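Aspartokinase (Synechocystis, PDB 3L76) probably catalyses the ATP-dependent phosphorylation of aspartate to 4-phospho-L-aspartate, and binds lysine and threonine in pockets of its ACT domains. Local coordinates at residues Ile220-Gly225 and Val243-Gln248; Asp262-Asp267 and Phe416-Ser421; Gln270-Leu275 and Ile350-Ile355; Ser305-Asn310 and Ala448-Pro453; Ala356-Ala361 and Arg407-Leu412. All blocks are in the same frame, centred on the assembly; numbering follows the deposited sequence. Where two conformers were deposited one is given.

Contact 1. Residues Ile220-Gly225 and Val243-Gln248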
# COMPACT_ATOMS: atom_id res chain seq x y z
N ILE A 220 -20.69 10.98 16.18
CA ILE A 220 -21.46 10.34 15.11
C ILE A 220 -22.39 9.31 15.74
O ILE A 220 -23.57 9.27 15.42
CB ILE A 220 -20.55 9.72 14.04
CG1 ILE A 220 -19.97 10.83 13.16
CG2 ILE A 220 -21.34 8.76 13.16
CD1 ILE A 220 -18.72 10.39 12.43
N ALA A 221 -21.86 8.52 16.67
CA ALA A 221 -22.66 7.53 17.40
C ALA A 221 -23.87 8.17 18.09
O ALA A 221 -24.99 7.68 17.97
CB ALA A 221 -21.82 6.77 18.41
N ARG A 222 -23.64 9.27 18.80
CA ARG A 222 -24.75 9.96 19.45
C ARG A 222 -25.80 10.33 18.43
O ARG A 222 -27.00 10.14 18.65
CB ARG A 222 -24.30 11.23 20.20
CG ARG A 222 -25.46 11.94 20.94
CD ARG A 222 -25.16 13.41 21.27
NE ARG A 222 -25.08 14.23 20.07
CZ ARG A 222 -24.23 15.24 19.91
NH1 ARG A 222 -23.37 15.55 20.87
NH2 ARG A 222 -24.21 15.93 18.77
N ASN A 223 -25.37 10.88 17.30
CA ASN A 223 -26.31 11.39 16.31
C ASN A 223 -27.12 10.32 15.57
O ASN A 223 -28.19 10.61 15.06
CB ASN A 223 -25.63 12.31 15.31
CG ASN A 223 -25.26 13.67 15.89
OD1 ASN A 223 -25.68 14.06 17.00
ND2 ASN A 223 -24.48 14.42 15.14
N TYR A 224 -26.60 9.09 15.51
CA TYR A 224 -27.31 8.00 14.85
C TYR A 224 -27.73 6.91 15.82
O TYR A 224 -28.13 5.82 15.43
CB TYR A 224 -26.50 7.44 13.67
CG TYR A 224 -26.29 8.46 12.58
CD1 TYR A 224 -27.17 8.55 11.50
CD2 TYR A 224 -25.25 9.36 12.64
CE1 TYR A 224 -26.98 9.51 10.52
CE2 TYR A 224 -25.06 10.31 11.67
CZ TYR A 224 -25.93 10.39 10.62
OH TYR A 224 -25.72 11.34 9.65
N GLY A 225 -27.63 7.22 17.11
CA GLY A 225 -28.11 6.32 18.14
C GLY A 225 -27.40 4.99 18.13
O GLY A 225 -28.01 3.95 18.34
N VAL A 243 -23.09 5.65 25.91
CA VAL A 243 -24.54 5.57 25.77
C VAL A 243 -25.12 6.79 25.03
O VAL A 243 -24.71 7.92 25.25
CB VAL A 243 -25.17 5.43 27.17
CG1 VAL A 243 -26.68 5.52 27.11
CG2 VAL A 243 -24.72 4.14 27.80
N ALA A 244 -26.09 6.53 24.17
CA ALA A 244 -26.65 7.58 23.32
C ALA A 244 -28.16 7.70 23.52
O ALA A 244 -28.78 6.82 24.10
CB ALA A 244 -26.32 7.26 21.85
N PRO A 245 -28.77 8.78 23.02
CA PRO A 245 -30.24 8.80 23.03
C PRO A 245 -30.74 7.80 21.99
O PRO A 245 -30.10 7.66 20.95
CB PRO A 245 -30.58 10.21 22.56
CG PRO A 245 -29.27 10.95 22.45
CD PRO A 245 -28.22 9.92 22.28
N PRO A 246 -31.84 7.11 22.27
CA PRO A 246 -32.40 6.19 21.28
C PRO A 246 -32.88 6.97 20.06
O PRO A 246 -33.84 7.72 20.17
CB PRO A 246 -33.59 5.57 22.01
CG PRO A 246 -33.30 5.77 23.46
CD PRO A 246 -32.59 7.08 23.54
N VAL A 247 -32.23 6.78 18.93
CA VAL A 247 -32.60 7.50 17.71
C VAL A 247 -33.06 6.50 16.65
O VAL A 247 -32.30 5.64 16.23
CB VAL A 247 -31.42 8.35 17.19
CG1 VAL A 247 -31.72 8.91 15.81
CG2 VAL A 247 -31.12 9.47 18.14
N GLN A 248 -34.32 6.62 16.25
CA GLN A 248 -34.94 5.63 15.38
C GLN A 248 -35.30 6.24 14.05
O GLN A 248 -35.60 7.43 13.96
CB GLN A 248 -36.20 5.05 16.02
CG GLN A 248 -36.00 4.31 17.33
CD GLN A 248 -37.27 3.66 17.81
OE1 GLN A 248 -38.38 4.06 17.43
NE2 GLN A 248 -37.14 2.65 18.66
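Arg222 meets Pro245 through the aliphatic part of its side chain. Its CG lies 3.7 Å from Pro245 CD. The CB of Ala244 points at the helix end and comes to 3.9 Å from Arg222 CA. It also approaches Gly225 CA. Val247 packs on the same end from farther along the chain. Its CB is 4.0 Å from Gly225 N, and its CG1 is 4.0 Å from Asn223 O. No hydrogen bond crosses between the two segments, so the join is one of van der Waals packing.

Gly225 is the first residue to leave helical phi/psi, with positive phi, in a Schellman motif. This turn puts its backbone close to Pro245 O and to Val247. The Arg222 side chain bends at chi3 (67°) and carries the guanidinium away from Pro245. NE and NH2 of Arg222 reach Asn223 OD1 side-on, at 3.1 Å and 3.0 Å, both from the same face of the amide. NH1 forms a salt bridge with Asp200. NH2 forms another with Asp262, which also accepts from Asn223 ND2. The guanidinium is thus held at several points.

The contact sits at the surface of the amino acid kinase domain. It joins the end of helix 215-224 to the loop that follows strand 240-243. Helix 154-166 packs against Ile220, Ala221 and Tyr224, while helix 199-204 touches Arg222 and Ala244.

Contact 2. Residues Asp262-Asp267 and Phe416-Ser421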
# COMPACT_ATOMS: atom_id res chain seq x y z
N ASP A 262 -20.84 20.76 14.65
CA ASP A 262 -21.99 19.89 14.51
C ASP A 262 -23.34 20.59 14.61
O ASP A 262 -24.29 20.17 13.96
CB ASP A 262 -21.95 18.81 15.57
CG ASP A 262 -22.94 17.71 15.30
OD1 ASP A 262 -23.00 17.20 14.15
OD2 ASP A 262 -23.66 17.34 16.23
N GLY A 263 -23.43 21.63 15.43
CA GLY A 263 -24.71 22.26 15.66
C GLY A 263 -24.70 23.67 16.21
O GLY A 263 -23.71 24.12 16.75
N VAL A 264 -25.82 24.36 16.04
CA VAL A 264 -26.03 25.69 16.60
C VAL A 264 -27.10 25.59 17.67
O VAL A 264 -28.08 24.86 17.49
CB VAL A 264 -26.53 26.73 15.54
CG1 VAL A 264 -26.93 28.01 16.23
CG2 VAL A 264 -25.47 27.06 14.53
N GLU A 265 -26.93 26.33 18.76
CA GLU A 265 -27.90 26.30 19.86
C GLU A 265 -28.38 27.68 20.28
O GLU A 265 -27.63 28.65 20.21
CB GLU A 265 -27.32 25.54 21.04
CG GLU A 265 -27.11 24.09 20.73
CD GLU A 265 -26.27 23.38 21.76
OE1 GLU A 265 -25.83 24.02 22.72
OE2 GLU A 265 -26.02 22.16 21.61
N TYR A 266 -29.65 27.77 20.72
CA TYR A 266 -30.25 29.04 21.11
C TYR A 266 -31.20 28.83 22.27
O TYR A 266 -32.06 27.98 22.20
CB TYR A 266 -30.98 29.68 19.94
CG TYR A 266 -31.97 30.79 20.31
CD1 TYR A 266 -31.57 31.91 21.04
CD2 TYR A 266 -33.28 30.72 19.91
CE1 TYR A 266 -32.47 32.93 21.36
CE2 TYR A 266 -34.18 31.71 20.23
CZ TYR A 266 -33.78 32.81 20.94
OH TYR A 266 -34.69 33.79 21.25
N ASP A 267 -31.04 29.63 23.33
CA ASP A 267 -31.87 29.53 24.53
C ASP A 267 -32.28 30.92 25.02
O ASP A 267 -31.46 31.69 25.51
CB ASP A 267 -31.12 28.79 25.64
CG ASP A 267 -31.93 28.64 26.91
OD1 ASP A 267 -33.08 29.14 26.98
OD2 ASP A 267 -31.41 28.01 27.84
N PHE A 416 -21.84 27.98 9.29
CA PHE A 416 -21.32 26.66 9.62
C PHE A 416 -22.10 25.52 8.95
O PHE A 416 -21.85 24.34 9.22
CB PHE A 416 -21.32 26.46 11.13
CG PHE A 416 -20.32 27.31 11.85
CD1 PHE A 416 -20.71 28.49 12.49
CD2 PHE A 416 -19.00 26.92 11.91
CE1 PHE A 416 -19.78 29.26 13.16
CE2 PHE A 416 -18.06 27.70 12.57
CZ PHE A 416 -18.45 28.87 13.20
N GLY A 417 -23.06 25.87 8.09
CA GLY A 417 -23.86 24.88 7.39
C GLY A 417 -24.56 23.84 8.25
O GLY A 417 -24.66 22.68 7.85
N VAL A 418 -25.07 24.25 9.41
CA VAL A 418 -25.82 23.34 10.28
C VAL A 418 -27.21 23.89 10.64
O VAL A 418 -27.52 25.03 10.36
CB VAL A 418 -25.02 23.05 11.54
CG1 VAL A 418 -23.59 22.71 11.16
CG2 VAL A 418 -25.05 24.25 12.45
N THR A 419 -28.07 23.10 11.25
CA THR A 419 -29.40 23.63 11.56
C THR A 419 -29.55 23.87 13.06
O THR A 419 -28.89 23.20 13.87
CB THR A 419 -30.49 22.69 11.02
OG1 THR A 419 -30.96 23.20 9.77
CG2 THR A 419 -31.67 22.62 11.99
N LEU A 420 -30.39 24.83 13.43
CA LEU A 420 -30.64 25.05 14.85
C LEU A 420 -31.03 23.74 15.51
O LEU A 420 -31.98 23.10 15.08
CB LEU A 420 -31.77 26.05 15.08
CG LEU A 420 -31.59 27.03 16.24
CD1 LEU A 420 -32.90 27.75 16.51
CD2 LEU A 420 -31.07 26.36 17.51
N SER A 421 -30.29 23.34 16.54
CA SER A 421 -30.66 22.17 17.31
C SER A 421 -31.93 22.45 18.08
O SER A 421 -32.27 23.61 18.31
CB SER A 421 -29.53 21.74 18.25
OG SER A 421 -28.38 21.36 17.51
O HOH W 1 -26.13 20.96 18.97
O HOH W 2 -30.98 25.21 20.54
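Val264 and Val418 touch through one methyl each, CG2 on CG2 at 3.5 Å, with the two side chains crossing obliquely. In Val418, CG1 sits beside the backbone N, anti to the carbonyl carbon (chi1 -47°), which puts CG2 between N and C, against Val264. Val418 CG1 is turned to Asp262 O, 3.8 Å away. Leu420 starts out away from the strand, but its CD2 folds back over the backbone. Leu420 CD2 lies 3.8 Å from Tyr266 N and 4.1 Å from Tyr266 CB. The ring of Tyr266 leads away from the loop, and its OH bonds to Gln402.

Ser421 points at the strand. Its backbone N donates to Val264 O at 2.8 Å, with an N-H...O angle of 171°. This is the one direct hydrogen bond between the segments. Two waters extend it. Water 1 donates to Glu265 OE2 and is hydrogen-bonded to Ser421 OG at 2.7 Å. Water 2 accepts from Tyr266 N and donates to Ser421 O at 3.0 Å. The other carboxylate oxygen of Glu265, OE1, makes a salt bridge with Lys395.

Strand 263-267 pairs on one side with strand 348-361, where Asp262 and Gly263 form a classic beta bulge opposite Ala361. Helix 405-415 packs on it, with Leu412 on Val264 and Ile409 on Tyr266. The loop after that helix runs along the strand here. Ser421 N and Val264 O satisfy each other directly, while the other polar links pass through water. The polar groups are thus joined largely through water, beside a methyl-on-methyl contact.

Contact 3. Residues Gln270-Leu275 and Ile350-Ile355; sequences QAKVAL and IVEKGI
Lys272 reaches across to Glu352, its hydrogen-bonded partner on the antiparallel strand. Its CB lies 4.0 Å from Ile355 CD1. CG runs anti to the backbone N (chi1 -178°), which sends the chain out along the sheet face toward Glu352. CD comes to 3.8 Å from Glu352 OE1, and a bend at chi3 (71°) then turns the chain over the neighbouring strand. CE passes 3.7 Å from Glu352 CB. NZ ends 3.3 Å from Glu352 OE1 in a salt bridge whose hydrogen bond is weak. Lys272 NZ lies 4.0 Å from Ile350 CD1, and its stronger hydrogen bond goes to Gln480 OE1.

Strands 271-279 and 348-361 are neighbours in the sheet of the first ACT domain, consistent with the first and last strands of its beta-alpha-beta-beta-alpha-beta fold. Lys272 and Glu352 exchange two backbone bonds, and so do Ala274 and Ile350. Val273 and Val351 form the non-hydrogen-bonded pair between them, on the opposite sheet face, where helix 323-333 covers both through Leu323. On the Lys272 face, Ala274 CB touches Ile350 CG1 at 3.8 Å. Past the paired region, Ile355 points toward the other strand and its CG1 lies 3.5 Å from Gln270 O. The amide of Gln270 leads away to Asp300 and Thr317.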
# COMPACT_ATOMS: atom_id res chain seq x y z
N GLN A 270 -33.32 32.90 29.64
CA GLN A 270 -32.08 33.23 30.33
C GLN A 270 -32.19 34.62 30.96
O GLN A 270 -32.81 35.51 30.39
CB GLN A 270 -30.88 33.20 29.35
CG GLN A 270 -30.54 31.83 28.79
CD GLN A 270 -29.48 31.09 29.61
OE1 GLN A 270 -28.58 31.70 30.19
NE2 GLN A 270 -29.58 29.76 29.64
N ALA A 271 -31.58 34.78 32.12
CA ALA A 271 -31.48 36.08 32.79
C ALA A 271 -30.21 36.10 33.64
O ALA A 271 -29.87 35.12 34.31
CB ALA A 271 -32.71 36.37 33.65
N LYS A 272 -29.51 37.23 33.62
CA LYS A 272 -28.23 37.35 34.30
C LYS A 272 -28.34 37.99 35.70
O LYS A 272 -29.00 39.02 35.90
CB LYS A 272 -27.23 38.14 33.44
CG LYS A 272 -25.84 38.28 34.05
CD LYS A 272 -25.03 39.37 33.40
CE LYS A 272 -25.56 40.75 33.75
NZ LYS A 272 -24.71 41.86 33.23
N VAL A 273 -27.70 37.34 36.66
CA VAL A 273 -27.34 37.97 37.91
C VAL A 273 -25.82 38.06 37.99
O VAL A 273 -25.12 37.09 37.77
CB VAL A 273 -27.86 37.20 39.13
CG1 VAL A 273 -27.50 37.94 40.38
CG2 VAL A 273 -29.37 36.99 39.05
N ALA A 274 -25.30 39.24 38.31
CA ALA A 274 -23.86 39.38 38.53
C ALA A 274 -23.59 40.04 39.89
O ALA A 274 -24.26 41.00 40.28
CB ALA A 274 -23.22 40.19 37.39
N LEU A 275 -22.62 39.48 40.61
CA LEU A 275 -22.04 40.12 41.78
C LEU A 275 -20.74 40.79 41.38
O LEU A 275 -19.79 40.12 41.00
CB LEU A 275 -21.75 39.09 42.86
CG LEU A 275 -22.56 39.27 44.14
CD1 LEU A 275 -22.06 38.30 45.19
CD2 LEU A 275 -22.47 40.71 44.64
N ILE A 350 -26.15 43.31 40.09
CA ILE A 350 -26.85 43.79 38.90
C ILE A 350 -27.57 42.63 38.25
O ILE A 350 -27.31 41.47 38.56
CB ILE A 350 -25.94 44.49 37.89
CG1 ILE A 350 -25.06 43.46 37.17
CG2 ILE A 350 -25.14 45.60 38.58
CD1 ILE A 350 -23.86 44.04 36.46
N VAL A 351 -28.48 42.96 37.34
CA VAL A 351 -29.42 41.98 36.84
C VAL A 351 -29.71 42.39 35.41
O VAL A 351 -29.74 43.58 35.10
CB VAL A 351 -30.67 41.99 37.76
CG1 VAL A 351 -31.72 42.95 37.25
CG2 VAL A 351 -31.21 40.63 37.92
N GLU A 352 -29.87 41.42 34.51
CA GLU A 352 -30.10 41.74 33.10
C GLU A 352 -31.09 40.75 32.48
O GLU A 352 -30.81 39.56 32.39
CB GLU A 352 -28.78 41.74 32.34
CG GLU A 352 -28.85 42.30 30.92
CD GLU A 352 -27.59 42.05 30.14
OE1 GLU A 352 -26.67 41.39 30.67
OE2 GLU A 352 -27.53 42.50 28.98
N LYS A 353 -32.25 41.25 32.07
CA LYS A 353 -33.35 40.36 31.71
C LYS A 353 -33.42 40.00 30.23
O LYS A 353 -33.94 38.94 29.87
CB LYS A 353 -34.68 40.95 32.19
CG LYS A 353 -35.67 39.89 32.71
CD LYS A 353 -36.82 39.61 31.74
CE LYS A 353 -37.85 38.68 32.37
NZ LYS A 353 -39.02 38.43 31.47
N GLY A 354 -32.90 40.87 29.36
CA GLY A 354 -33.21 40.72 27.94
C GLY A 354 -32.11 40.09 27.12
O GLY A 354 -31.69 40.64 26.11
N ILE A 355 -31.63 38.95 27.57
CA ILE A 355 -30.51 38.28 26.94
C ILE A 355 -30.93 36.94 26.33
O ILE A 355 -31.99 36.39 26.64
CB ILE A 355 -29.40 38.00 27.96
CG1 ILE A 355 -29.96 37.19 29.13
CG2 ILE A 355 -28.79 39.30 28.42
CD1 ILE A 355 -28.92 36.70 30.11

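Contact 4. Residues Ser305-Asn310 and Ala448-Pro453; sequences SIHDGN and AIRHVP. With SO4 (sulfate ion), chain G.
Arg450 and His307 link two ACT domains of the same chain. Segment 305-310 is the loop between strands 302-303 and 311-318 of the first. Segment 448-453 is the end of strand 437-453, in the third, where Val452 lines a bound threonine pocket.

Polar contact comes first. The guanidinium of Arg450 takes His307 O end-on. Arg450 NH1 donates to His307 O at 2.6 Å (152°) and NH2 to the same oxygen at 2.9 Å (135°), and this oxygen lies in the guanidinium plane. NH1 also forms a salt bridge with Asp492, which would help to fix the group's rotation. Within the loop, His307 ND1 donates to Gly309 O at 2.8 Å, on a lone pair. Asn310 N donates to O3 of a sulfate, probably from the crystallisation liquor; Arg277 and Ser311 bind it too.

Packing by Ile306 flanks these bonds. Ile306 CD1 meets Ala448 CB at 3.6 Å. The same isoleucine lies over one face of the guanidinium, with its CG2 3.6 Å from Arg450 NH1.

The last contact is between flat groups. The imidazole and guanidinium planes stand 86° apart. Arg450 NH2 sits 3.6 Å above one face of the His307 ring, offset toward its rim, and nearest to CE1.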
# COMPACT_ATOMS: atom_id res chain seq x y z
N SER A 305 -14.22 35.88 34.68
CA SER A 305 -12.99 36.17 33.94
C SER A 305 -11.86 36.55 34.89
O SER A 305 -11.90 36.22 36.08
CB SER A 305 -13.24 37.24 32.87
OG SER A 305 -12.05 37.55 32.15
N ILE A 306 -10.85 37.22 34.36
CA ILE A 306 -9.67 37.58 35.14
C ILE A 306 -9.96 38.64 36.22
O ILE A 306 -10.85 39.49 36.05
CB ILE A 306 -8.52 38.03 34.21
CG1 ILE A 306 -7.22 38.13 34.99
CG2 ILE A 306 -8.85 39.35 33.53
CD1 ILE A 306 -6.04 38.50 34.17
N HIS A 307 -9.22 38.57 37.32
CA HIS A 307 -9.38 39.53 38.42
C HIS A 307 -9.16 40.96 37.96
O HIS A 307 -8.49 41.22 36.95
CB HIS A 307 -8.38 39.21 39.54
CG HIS A 307 -6.97 39.50 39.15
ND1 HIS A 307 -6.34 40.68 39.47
CD2 HIS A 307 -6.08 38.77 38.43
CE1 HIS A 307 -5.11 40.66 38.98
NE2 HIS A 307 -4.93 39.52 38.34
N ASP A 308 -9.75 41.89 38.69
CA ASP A 308 -9.50 43.30 38.49
C ASP A 308 -9.00 43.84 39.84
O ASP A 308 -9.77 43.94 40.80
CB ASP A 308 -10.77 44.02 38.02
CG ASP A 308 -10.58 45.53 37.89
OD1 ASP A 308 -9.52 46.06 38.31
OD2 ASP A 308 -11.49 46.20 37.36
N GLY A 309 -7.70 44.16 39.90
CA GLY A 309 -7.04 44.49 41.15
C GLY A 309 -7.17 43.34 42.14
O GLY A 309 -6.91 42.19 41.79
N ASN A 310 -7.60 43.64 43.35
CA ASN A 310 -7.71 42.60 44.37
C ASN A 310 -9.11 42.01 44.47
O ASN A 310 -9.51 41.46 45.49
CB ASN A 310 -7.23 43.14 45.71
CG ASN A 310 -5.86 43.77 45.62
OD1 ASN A 310 -4.89 43.08 45.36
ND2 ASN A 310 -5.79 45.10 45.80
N ALA A 448 -4.58 37.38 29.13
CA ALA A 448 -5.71 38.27 29.19
C ALA A 448 -5.41 39.54 28.43
O ALA A 448 -4.31 40.08 28.49
CB ALA A 448 -6.09 38.59 30.62
N ILE A 449 -6.41 40.01 27.72
CA ILE A 449 -6.28 41.28 27.08
C ILE A 449 -7.24 42.29 27.75
O ILE A 449 -8.46 42.22 27.61
CB ILE A 449 -6.32 41.15 25.53
CG1 ILE A 449 -7.14 42.24 24.89
CG2 ILE A 449 -6.73 39.74 25.08
CD1 ILE A 449 -6.44 43.57 24.89
N ARG A 450 -6.65 43.20 28.53
CA ARG A 450 -7.41 44.19 29.30
C ARG A 450 -8.03 45.26 28.39
O ARG A 450 -7.39 45.75 27.48
CB ARG A 450 -6.50 44.89 30.32
CG ARG A 450 -5.83 44.02 31.38
CD ARG A 450 -6.75 43.71 32.53
NE ARG A 450 -6.04 43.05 33.62
CZ ARG A 450 -6.66 42.52 34.68
NH1 ARG A 450 -7.98 42.59 34.77
NH2 ARG A 450 -5.97 41.93 35.64
N HIS A 451 -9.29 45.59 28.66
CA HIS A 451 -9.93 46.76 28.05
C HIS A 451 -10.20 46.68 26.56
O HIS A 451 -9.86 47.60 25.82
CB HIS A 451 -9.13 48.03 28.37
CG HIS A 451 -9.21 48.44 29.80
ND1 HIS A 451 -10.30 48.15 30.59
CD2 HIS A 451 -8.35 49.12 30.58
CE1 HIS A 451 -10.10 48.63 31.80
NE2 HIS A 451 -8.93 49.23 31.82
N VAL A 452 -10.85 45.61 26.12
CA VAL A 452 -11.25 45.50 24.73
C VAL A 452 -12.51 46.33 24.57
O VAL A 452 -13.46 46.17 25.34
CB VAL A 452 -11.53 44.01 24.33
CG1 VAL A 452 -12.04 43.92 22.90
CG2 VAL A 452 -10.28 43.17 24.48
N PRO A 453 -12.50 47.24 23.59
CA PRO A 453 -13.70 48.05 23.30
C PRO A 453 -14.92 47.15 23.12
O PRO A 453 -14.89 46.21 22.32
CB PRO A 453 -13.34 48.73 21.97
CG PRO A 453 -11.85 48.79 21.96
CD PRO A 453 -11.40 47.53 22.66
S SO4 G . -10.29 46.67 44.08
O1 SO4 G . -10.13 46.58 42.66
O2 SO4 G . -11.30 45.85 44.71
O3 SO4 G . -9.02 46.26 44.62
O4 SO4 G . -10.73 48.01 44.35

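Contact 5. Residues Ala356-Ala361 and Arg407-Leu412; sequences AKIAIA and RAIAAL
Ile358 reaches from the strand to the helix with its CD1, which fits between two helix residues. Ile358 CD1 lies 4.0 Å from both Ala408 CB and Leu412 CD1. CG1 stands between the backbone N and the carbonyl carbon (chi1 60°), and the chain is extended beyond it (chi2 -174°), which carries CD1 out to the helix. The side chains of Ile358 and Leu412 cross at about a right angle. Ala408 and Leu412 are one helical turn apart, so both face the strand.

Looser apolar contacts lie to the sides. Ile358 CG2 is 4.4 Å from Ile409 CG1. Ile360 CG2 is 4.3 Å from Leu412 CD2, the other methyl of the same leucine.

This is helix-on-sheet packing within the second ACT domain. Strand 356-361 and helix 405-415 run nearly parallel, with segment axes 6° apart in direction and 9.7 Å apart at closest approach. Helix 371-381 packs beside them, with Leu379 on both Ile358 and Ala408.

No hydrogen bond joins the two segments. The strand is hydrogen-bonded on its two edges to strands 263-267 and 395-401, and Lys357 NZ makes salt bridges with Asp300 and Glu565. The helix keeps its own bonds, such as Leu412 N to Ala408 O at 3.0 Å.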
# COMPACT_ATOMS: atom_id res chain seq x y z
N ALA A 356 -30.08 36.42 25.45
CA ALA A 356 -30.22 35.06 24.96
C ALA A 356 -28.85 34.43 25.00
O ALA A 356 -27.83 35.13 24.96
CB ALA A 356 -30.78 35.04 23.54
N LYS A 357 -28.83 33.11 25.11
CA LYS A 357 -27.58 32.37 24.97
C LYS A 357 -27.54 31.66 23.61
O LYS A 357 -28.48 30.95 23.24
CB LYS A 357 -27.44 31.35 26.09
CG LYS A 357 -26.15 30.59 26.01
CD LYS A 357 -26.05 29.49 27.07
CE LYS A 357 -27.22 28.52 26.99
NZ LYS A 357 -26.94 27.33 27.81
N ILE A 358 -26.48 31.90 22.86
CA ILE A 358 -26.26 31.15 21.62
C ILE A 358 -24.96 30.40 21.72
O ILE A 358 -24.05 30.80 22.44
CB ILE A 358 -26.26 32.03 20.37
CG1 ILE A 358 -25.14 33.07 20.46
CG2 ILE A 358 -27.60 32.71 20.19
CD1 ILE A 358 -25.18 34.07 19.34
N ALA A 359 -24.86 29.29 20.99
CA ALA A 359 -23.64 28.49 21.00
C ALA A 359 -23.40 27.79 19.68
O ALA A 359 -24.33 27.52 18.91
CB ALA A 359 -23.69 27.49 22.11
N ILE A 360 -22.13 27.50 19.43
CA ILE A 360 -21.78 26.52 18.42
C ILE A 360 -21.21 25.34 19.17
O ILE A 360 -20.52 25.49 20.17
CB ILE A 360 -20.78 27.07 17.40
CG1 ILE A 360 -19.46 27.46 18.10
CG2 ILE A 360 -21.41 28.24 16.65
CD1 ILE A 360 -18.40 27.98 17.14
N ALA A 361 -21.53 24.14 18.70
CA ALA A 361 -21.12 22.94 19.39
C ALA A 361 -20.54 21.97 18.38
O ALA A 361 -21.00 21.91 17.24
CB ALA A 361 -22.31 22.33 20.10
N ARG A 407 -31.09 37.25 13.95
CA ARG A 407 -30.09 37.46 12.92
C ARG A 407 -28.80 36.73 13.27
O ARG A 407 -28.06 36.31 12.38
CB ARG A 407 -29.87 38.95 12.59
CG ARG A 407 -29.30 39.83 13.70
CD ARG A 407 -29.66 41.33 13.50
NE ARG A 407 -29.92 41.69 12.10
CZ ARG A 407 -29.08 42.35 11.31
NH1 ARG A 407 -27.90 42.75 11.76
NH2 ARG A 407 -29.41 42.61 10.05
N ALA A 408 -28.58 36.53 14.56
CA ALA A 408 -27.38 35.84 15.03
C ALA A 408 -27.43 34.34 14.71
O ALA A 408 -26.45 33.75 14.23
CB ALA A 408 -27.19 36.07 16.53
N ILE A 409 -28.58 33.72 14.98
CA ILE A 409 -28.80 32.29 14.72
C ILE A 409 -28.77 31.97 13.25
O ILE A 409 -28.23 30.95 12.82
CB ILE A 409 -30.18 31.84 15.21
CG1 ILE A 409 -30.23 31.81 16.74
CG2 ILE A 409 -30.55 30.46 14.61
CD1 ILE A 409 -31.64 31.77 17.27
N ALA A 410 -29.41 32.83 12.47
CA ALA A 410 -29.47 32.61 11.04
C ALA A 410 -28.06 32.67 10.49
O ALA A 410 -27.68 31.85 9.65
CB ALA A 410 -30.33 33.65 10.36
N ALA A 411 -27.29 33.65 10.97
CA ALA A 411 -25.93 33.85 10.48
C ALA A 411 -25.02 32.69 10.83
O ALA A 411 -24.20 32.31 10.01
CB ALA A 411 -25.35 35.14 11.02
N LEU A 412 -25.17 32.14 12.03
CA LEU A 412 -24.34 31.03 12.45
C LEU A 412 -24.75 29.76 11.73
O LEU A 412 -23.91 28.95 11.32
CB LEU A 412 -24.44 30.84 13.97
CG LEU A 412 -23.77 31.93 14.80
CD1 LEU A 412 -24.08 31.72 16.26
CD2 LEU A 412 -22.27 31.93 14.57

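Contact 1 belongs to the kinase domain, and the other four to the ACT region. Contacts 1 and 2 meet at a salt bridge, Arg222 NH2 to Asp262 OD2 at 3.0 Å. Contacts 2 and 5 have centres about 7 Å apart. Strand 263-267 lies beside strand 348-361, and Tyr266 packs on Ile409. Contact 3 uses an earlier part of strand 348-361, so the two parts of this interrupted strand serve successive ACT domains. The centre of contact 4 is about 20 Å from that of contact 3. Its Val452 and Pro453 touch bound threonine. The side chains of Ile360 and Gln270 are about 7 and 9 Å, respectively, each from a bound lysine.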